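Local atomic coordinates of enoyl-CoA hydratase/isomerase (Mycobacterium abscessus, PDB entry 3QXZ), a protein that probably catalyses hydration or double-bond isomerisation of enoyl-CoA thioesters, as related crotonase-family enzymes do. Residues 172-175 with 179-182; 116-121 with 147-152; 249-252 with 256-259. All coordinates share one frame; numbering follows the deposited sequence. Where two conformers were deposited one is given.

Contact 1: 172-175 with 179-182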
loop_
_atom_site.group_PDB
_atom_site.type_symbol
_atom_site.label_atom_id
_atom_site.label_comp_id
_atom_site.label_asym_id
_atom_site.label_seq_id
_atom_site.Cartn_x
_atom_site.Cartn_y
_atom_site.Cartn_z
ATOM N N GLN A 172 -0.034 16.233 8.134
ATOM C CA GLN A 172 1.333 15.720 7.944
ATOM C C GLN A 172 1.387 14.190 8.013
ATOM O O GLN A 172 2.039 13.553 7.193
ATOM C CB GLN A 172 2.333 16.376 8.928
ATOM C CG GLN A 172 3.772 15.850 8.807
ATOM C CD GLN A 172 4.458 16.186 7.479
ATOM O OE1 GLN A 172 4.083 17.144 6.779
ATOM N NE2 GLN A 172 5.485 15.401 7.135
ATOM N N ARG A 173 0.710 13.600 8.998
ATOM C CA ARG A 173 0.685 12.150 9.059
ATOM C C ARG A 173 -0.052 11.551 7.854
ATOM O O ARG A 173 0.352 10.501 7.358
ATOM C CB ARG A 173 0.111 11.635 10.373
ATOM C CG ARG A 173 0.409 10.165 10.577
ATOM C CD ARG A 173 -0.325 9.597 11.760
ATOM N NE ARG A 173 -0.048 8.172 11.827
ATOM C CZ ARG A 173 -0.743 7.316 12.563
ATOM N NH1 ARG A 173 -1.782 7.751 13.282
ATOM N NH2 ARG A 173 -0.399 6.028 12.560
ATOM N N ALA A 174 -1.083 12.237 7.361
ATOM C CA ALA A 174 -1.776 11.782 6.156
ATOM C C ALA A 174 -0.828 11.721 4.962
ATOM O O ALA A 174 -0.882 10.774 4.161
ATOM C CB ALA A 174 -2.965 12.672 5.875
ATOM N N VAL A 175 0.056 12.709 4.821
ATOM C CA VAL A 175 1.033 12.672 3.739
ATOM C C VAL A 175 2.072 11.585 3.980
ATOM O O VAL A 175 2.394 10.826 3.066
ATOM C CB VAL A 175 1.737 14.042 3.563
ATOM C CG1 VAL A 175 2.841 13.957 2.532
ATOM C CG2 VAL A 175 0.731 15.112 3.188
ATOM N N LEU A 179 -2.048 8.625 2.641
ATOM C CA LEU A 179 -3.467 8.985 2.514
ATOM C C LEU A 179 -3.640 10.215 1.630
ATOM O O LEU A 179 -4.598 10.316 0.849
ATOM C CB LEU A 179 -4.061 9.224 3.912
ATOM C CG LEU A 179 -5.577 9.476 3.999
ATOM C CD1 LEU A 179 -6.130 8.989 5.335
ATOM C CD2 LEU A 179 -5.986 10.942 3.758
ATOM N N ALA A 180 -2.735 11.181 1.799
ATOM C CA ALA A 180 -2.787 12.471 1.109
ATOM C C ALA A 180 -1.525 12.678 0.308
ATOM O O ALA A 180 -0.454 12.151 0.639
ATOM C CB ALA A 180 -2.961 13.614 2.131
ATOM N N ASN A 181 -1.646 13.478 -0.744
ATOM C CA ASN A 181 -0.532 13.773 -1.627
ATOM C C ASN A 181 0.358 14.879 -1.110
ATOM O O ASN A 181 1.564 14.874 -1.347
ATOM C CB ASN A 181 -1.057 14.104 -3.031
ATOM C CG ASN A 181 -1.820 12.956 -3.622
ATOM O OD1 ASN A 181 -2.957 12.668 -3.231
ATOM N ND2 ASN A 181 -1.172 12.261 -4.558
ATOM N N ARG A 182 -0.253 15.843 -0.444
ATOM C CA ARG A 182 0.440 17.052 -0.013
ATOM C C ARG A 182 -0.340 17.682 1.124
ATOM O O ARG A 182 -1.573 17.536 1.206
ATOM C CB ARG A 182 0.543 18.045 -1.193
ATOM C CG ARG A 182 1.454 19.260 -0.934
ATOM C CD ARG A 182 1.565 20.133 -2.159
ATOM N NE ARG A 182 2.616 21.127 -1.959
ATOM C CZ ARG A 182 2.843 22.153 -2.774
ATOM N NH1 ARG A 182 2.087 22.326 -3.855
ATOM N NH2 ARG A 182 3.826 23.010 -2.500
HETATM O O HOH W 1 2.071 10.965 0.147
#
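The carbonyl oxygen of Ala-174 is gripped by two backbone N-H groups from the chain that follows it. Ala-180 N makes the sound bond to Ala-174 O, 3.0 Å long and nearly straight (162° at the hydrogen). Its donor stands above the carbonyl plane. Leu-179 N is 2.9 Å from Ala-174 O, but that bond is weak because it is bent. Thr-177 OG1 is bonded to Arg-173 O and only weakly to Ala-174 O. The contact is a helix-to-strand turn of the crotonase fold: helix 171-177 ends here and the chain turns into strand 182-184, an edge strand of the mixed sheet within this chain. Apolar side chains pack beneath the turn. Ala-174 CB meets Ala-180 CB at 3.9 Å and Leu-179 CD2 at 4.1 Å. Leu-179 CB lies 3.5 Å from Ala-174 O. With CG anti to the backbone N (chi1 -174°), the branched end turns CD2 to Ala-174 and CD1 to Leu-150, and CG packs on Leu-118. On Val-175 the two methyls have different tasks. CG2 bears on the backbone at Arg-182 and also faces Ala-180 CB, whereas CG1 lies near Asn-181 O. Asn-181 ND2 is bonded to Glu-161 OE1 and Ala-157 O of the second subunit, which ties this turn to the trimer interface. Ala-180 O receives Val-175 CA-H in a nearly straight contact. A water donates to both carbonyls, at 2.9 Å from Val-175 O and 2.8 Å from Ala-180 O.

Contact 2: 116-121 with 147-152; sequences LALHAD and HWTLPR
Leu-118 and Thr-149 point their CB atoms at each other, and their side chains cross obliquely. Leu-118 CD1 and Leu-118 CB both lie 3.7 Å from Thr-149 OG1, so the hydroxyl oxygen rests against the flank of the leucine. OG1 sits between the backbone N and the carbonyl carbon of its own residue (chi1 56°). From there it makes a weak hydrogen bond to Leu-145 O, one turn back. The other branch, Thr-149 CG2, is directed to the neighbouring turn, 4.0 Å from Leu-118 O and 4.4 Å from His-119 CD2. It approaches the imidazole at a slant. The ring is held from elsewhere: NE2 bonds to Ala-144 O, and Phe-95 meets it edge-to-face. Leu-150 adds a second apolar touch, CD1 to Leu-118 CD1 at 4.2 Å. Next to the contact, the Arg-152 guanidinium lies with one face over Trp-148 NE1, and Arg-152 NH1 bonds at its edge to Trp-148 O over 2.9 Å. The 116-121 side is a type I turn, Ala-117 to Ala-120, after helix 112-117. As in related crotonases, the start of helix 112-117 probably borders the oxyanion hole; this contact lies at the other end of that helix. No hydrogen bond crosses between the segments. The joint therefore rests on shape and dispersion, while its buried polar atoms are served by the chain just before and at the start of helix 146-149: His-119 NE2 by Ala-144 O and Thr-149 OG1, weakly, by Leu-145 O.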
loop_
_atom_site.group_PDB
_atom_site.type_symbol
_atom_site.label_atom_id
_atom_site.label_comp_id
_atom_site.label_asym_id
_atom_site.label_seq_id
_atom_site.Cartn_x
_atom_site.Cartn_y
_atom_site.Cartn_z
ATOM N N LEU A 116 -15.701 10.201 2.096
ATOM C CA LEU A 116 -15.965 10.694 0.735
ATOM C C LEU A 116 -14.734 11.335 0.096
ATOM O O LEU A 116 -14.538 11.223 -1.124
ATOM C CB LEU A 116 -17.142 11.663 0.677
ATOM C CG LEU A 116 -18.455 10.960 0.922
ATOM C CD1 LEU A 116 -19.517 12.000 1.050
ATOM C CD2 LEU A 116 -18.819 9.937 -0.158
ATOM N N ALA A 117 -13.910 12.019 0.880
ATOM C CA ALA A 117 -12.666 12.574 0.329
ATOM C C ALA A 117 -11.729 11.474 -0.149
ATOM O O ALA A 117 -10.975 11.671 -1.126
ATOM C CB ALA A 117 -11.979 13.460 1.351
ATOM N N LEU A 118 -11.800 10.309 0.505
ATOM C CA LEU A 118 -10.973 9.167 0.094
ATOM C C LEU A 118 -11.359 8.614 -1.277
ATOM O O LEU A 118 -10.621 7.803 -1.824
ATOM C CB LEU A 118 -11.001 8.049 1.131
ATOM C CG LEU A 118 -10.474 8.376 2.523
ATOM C CD1 LEU A 118 -10.584 7.112 3.388
ATOM C CD2 LEU A 118 -9.025 8.924 2.529
ATOM N N HIS A 119 -12.494 9.037 -1.855
ATOM C CA HIS A 119 -12.841 8.568 -3.206
ATOM C C HIS A 119 -12.025 9.280 -4.272
ATOM O O HIS A 119 -11.934 8.778 -5.398
ATOM C CB HIS A 119 -14.312 8.809 -3.523
ATOM C CG HIS A 119 -15.256 7.985 -2.717
ATOM N ND1 HIS A 119 -16.614 8.057 -2.906
ATOM C CD2 HIS A 119 -15.046 7.078 -1.737
ATOM C CE1 HIS A 119 -17.208 7.216 -2.072
ATOM N NE2 HIS A 119 -16.282 6.617 -1.349
ATOM N N ALA A 120 -11.491 10.464 -3.961
ATOM C CA ALA A 120 -10.776 11.260 -4.959
ATOM C C ALA A 120 -9.447 10.600 -5.350
ATOM O O ALA A 120 -8.862 9.821 -4.582
ATOM C CB ALA A 120 -10.520 12.686 -4.446
ATOM N N ASP A 121 -8.968 10.907 -6.553
ATOM C CA ASP A 121 -7.662 10.395 -6.984
ATOM C C ASP A 121 -6.525 10.962 -6.155
ATOM O O ASP A 121 -5.553 10.264 -5.835
ATOM C CB ASP A 121 -7.454 10.745 -8.455
ATOM C CG ASP A 121 -8.538 10.196 -9.330
ATOM O OD1 ASP A 121 -8.794 8.970 -9.243
ATOM O OD2 ASP A 121 -9.152 10.976 -10.093
ATOM N N HIS A 147 -13.432 0.862 4.152
ATOM C CA HIS A 147 -12.756 -0.424 4.421
ATOM C C HIS A 147 -11.900 -0.891 3.235
ATOM O O HIS A 147 -11.026 -1.738 3.421
ATOM C CB HIS A 147 -13.761 -1.544 4.767
ATOM C CG HIS A 147 -14.559 -1.315 6.025
ATOM N ND1 HIS A 147 -15.711 -0.554 6.049
ATOM C CD2 HIS A 147 -14.393 -1.791 7.285
ATOM C CE1 HIS A 147 -16.212 -0.557 7.285
ATOM N NE2 HIS A 147 -15.430 -1.296 8.058
ATOM N N TRP A 148 -12.230 -0.387 2.042
ATOM C CA TRP A 148 -11.566 -0.737 0.798
ATOM C C TRP A 148 -10.580 0.347 0.332
ATOM O O TRP A 148 -9.445 0.029 -0.082
ATOM C CB TRP A 148 -12.679 -0.970 -0.250
ATOM C CG TRP A 148 -12.242 -1.398 -1.618
ATOM C CD1 TRP A 148 -12.016 -2.672 -2.044
ATOM C CD2 TRP A 148 -11.983 -0.543 -2.726
ATOM N NE1 TRP A 148 -11.581 -2.649 -3.358
ATOM C CE2 TRP A 148 -11.577 -1.365 -3.806
ATOM C CE3 TRP A 148 -12.084 0.833 -2.927
ATOM C CZ2 TRP A 148 -11.249 -0.841 -5.059
ATOM C CZ3 TRP A 148 -11.765 1.347 -4.187
ATOM C CH2 TRP A 148 -11.357 0.496 -5.229
ATOM N N THR A 149 -10.970 1.618 0.402
ATOM C CA THR A 149 -10.076 2.685 -0.068
ATOM C C THR A 149 -8.891 2.848 0.875
ATOM O O THR A 149 -7.756 3.062 0.420
ATOM C CB THR A 149 -10.781 4.044 -0.165
ATOM O OG1 THR A 149 -11.346 4.340 1.124
ATOM C CG2 THR A 149 -11.874 4.054 -1.254
ATOM N N LEU A 150 -9.110 2.741 2.177
ATOM C CA LEU A 150 -8.063 3.174 3.103
ATOM C C LEU A 150 -6.818 2.268 3.125
ATOM O O LEU A 150 -5.708 2.789 3.048
ATOM C CB LEU A 150 -8.633 3.410 4.517
ATOM C CG LEU A 150 -7.666 4.056 5.513
ATOM C CD1 LEU A 150 -7.128 5.405 5.020
ATOM C CD2 LEU A 150 -8.391 4.211 6.857
ATOM N N PRO A 151 -6.972 0.932 3.205
ATOM C CA PRO A 151 -5.737 0.120 3.175
ATOM C C PRO A 151 -4.978 0.261 1.848
ATOM O O PRO A 151 -3.749 0.062 1.820
ATOM C CB PRO A 151 -6.235 -1.317 3.407
ATOM C CG PRO A 151 -7.696 -1.288 2.986
ATOM C CD PRO A 151 -8.181 0.100 3.393
ATOM N N ARG A 152 -5.681 0.621 0.776
ATOM C CA ARG A 152 -5.049 0.824 -0.538
ATOM C C ARG A 152 -4.268 2.134 -0.592
ATOM O O ARG A 152 -3.577 2.381 -1.589
ATOM C CB ARG A 152 -6.099 0.763 -1.637
ATOM C CG ARG A 152 -6.475 -0.657 -1.981
ATOM C CD ARG A 152 -7.724 -0.750 -2.900
ATOM N NE ARG A 152 -8.001 -2.144 -3.230
ATOM C CZ ARG A 152 -8.527 -3.021 -2.389
ATOM N NH1 ARG A 152 -8.939 -2.644 -1.180
ATOM N NH2 ARG A 152 -8.649 -4.284 -2.733
#

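Contact 3: 249-252 with 256-259; sequences GPRA and GRPP
A Schellman motif ends helix 245-255, with Gly-256 as the residue that leaves the helix at positive phi. Ala-252 O receives Arg-257 N in a 3.0 Å bond that is almost straight, 175° at the hydrogen. The chain then doubles back along the helix. Ala-252 CB is tucked into this return: it lies 3.4 Å from Arg-257 O and meets Pro-259 CB at 4.0 Å. Arg-257 folds over the same alanine. Its CG sits between the backbone N and the carbonyl carbon (chi1 65°), and the extended chain carries the guanidinium until one face lies over Ala-252 CA. This C-terminal return belongs to the last helix of the chain, at the surface of the crotonase fold. On the same helix, Pro-250 interrupts the bonding, kinks the axis and packs on Ala-73 of the second subunit. Arg-251 runs beside Arg-257 and points the same way. Arg-251 CD lies in the plane of the Arg-257 guanidinium at its edge, 3.4 Å from Arg-257 NH2, and the two guanidinium planes are nearly coplanar, 8° apart. Glu-248 bridges the two arginines by salt bridges, OE2 to Arg-257 NH1 and OE1 to Arg-251 NH2. Asp-255 OD2 holds Arg-257 NE. The two carboxylates would be expected to offset the like charges, whose NH2 atoms, on Arg-251 and Arg-257, are 4.7 Å apart.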
loop_
_atom_site.group_PDB
_atom_site.type_symbol
_atom_site.label_atom_id
_atom_site.label_comp_id
_atom_site.label_asym_id
_atom_site.label_seq_id
_atom_site.Cartn_x
_atom_site.Cartn_y
_atom_site.Cartn_z
ATOM N N GLY A 249 1.031 15.313 -28.928
ATOM C CA GLY A 249 1.810 15.517 -27.712
ATOM C C GLY A 249 3.290 15.760 -27.987
ATOM O O GLY A 249 3.847 16.790 -27.566
ATOM N N PRO A 250 3.956 14.803 -28.663
ATOM C CA PRO A 250 5.368 15.025 -29.026
ATOM C C PRO A 250 5.567 16.204 -29.982
ATOM O O PRO A 250 6.523 16.967 -29.796
ATOM C CB PRO A 250 5.778 13.705 -29.696
ATOM C CG PRO A 250 4.801 12.665 -29.073
ATOM C CD PRO A 250 3.508 13.441 -29.002
ATOM N N ARG A 251 4.682 16.365 -30.956
ATOM C CA ARG A 251 4.849 17.480 -31.918
ATOM C C ARG A 251 4.813 18.834 -31.206
ATOM O O ARG A 251 5.649 19.701 -31.480
ATOM C CB ARG A 251 3.774 17.433 -32.986
ATOM C CG ARG A 251 3.844 18.580 -33.985
ATOM C CD ARG A 251 2.728 18.475 -34.997
ATOM N NE ARG A 251 2.609 17.094 -35.434
ATOM C CZ ARG A 251 1.564 16.317 -35.177
ATOM N NH1 ARG A 251 1.571 15.065 -35.599
ATOM N NH2 ARG A 251 0.509 16.795 -34.519
ATOM N N ALA A 252 3.858 19.024 -30.300
ATOM C CA ALA A 252 3.743 20.281 -29.583
ATOM C C ALA A 252 4.944 20.508 -28.687
ATOM O O ALA A 252 5.499 21.613 -28.643
ATOM C CB ALA A 252 2.435 20.344 -28.803
ATOM N N GLY A 256 7.677 23.564 -29.030
ATOM C CA GLY A 256 7.625 24.494 -27.897
ATOM C C GLY A 256 6.309 25.251 -27.750
ATOM O O GLY A 256 6.302 26.457 -27.434
ATOM N N ARG A 257 5.191 24.557 -27.963
ATOM C CA ARG A 257 3.861 25.184 -27.947
ATOM C C ARG A 257 2.890 24.306 -27.148
ATOM O O ARG A 257 3.150 23.111 -26.970
ATOM C CB ARG A 257 3.356 25.384 -29.380
ATOM C CG ARG A 257 3.120 24.081 -30.144
ATOM C CD ARG A 257 2.701 24.284 -31.598
ATOM N NE ARG A 257 2.710 23.000 -32.298
ATOM C CZ ARG A 257 1.732 22.100 -32.218
ATOM N NH1 ARG A 257 0.659 22.344 -31.489
ATOM N NH2 ARG A 257 1.834 20.947 -32.862
ATOM N N PRO A 258 1.768 24.881 -26.659
ATOM C CA PRO A 258 0.787 24.040 -25.956
ATOM C C PRO A 258 0.169 23.011 -26.895
ATOM O O PRO A 258 -0.056 23.300 -28.068
ATOM C CB PRO A 258 -0.282 25.044 -25.493
ATOM C CG PRO A 258 0.431 26.375 -25.465
ATOM C CD PRO A 258 1.344 26.302 -26.665
ATOM N N PRO A 259 -0.110 21.798 -26.384
ATOM C CA PRO A 259 -0.746 20.809 -27.243
ATOM C C PRO A 259 -2.198 21.189 -27.560
ATOM O O PRO A 259 -2.869 21.795 -26.724
ATOM C CB PRO A 259 -0.663 19.521 -26.408
ATOM C CG PRO A 259 -0.605 19.984 -24.979
ATOM C CD PRO A 259 0.170 21.287 -25.024
#

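In the fold
Contacts 1 and 2 are buried and adjoin in the core. Leu-179 CD1 of contact 1 packs on Leu-150 CD1 of contact 2 at 3.7 Å, and Leu-179 CG lies 3.8 Å from Leu-118 CD2. Helices 151-165 and 171-177, which they involve, follow each other in the chain. Contact 3 is at the surface, its centre about 33 Å from that of contact 1 and 35 Å from that of contact 2. In contacts 1 and 3 a helix carbonyl accepts a backbone N-H from the chain that leaves the helix. Contact 2 instead joins distant parts of the chain by apolar packing. Contact 3 adds charged side chains, paired with nearby carboxylates. All three touch the second subunit.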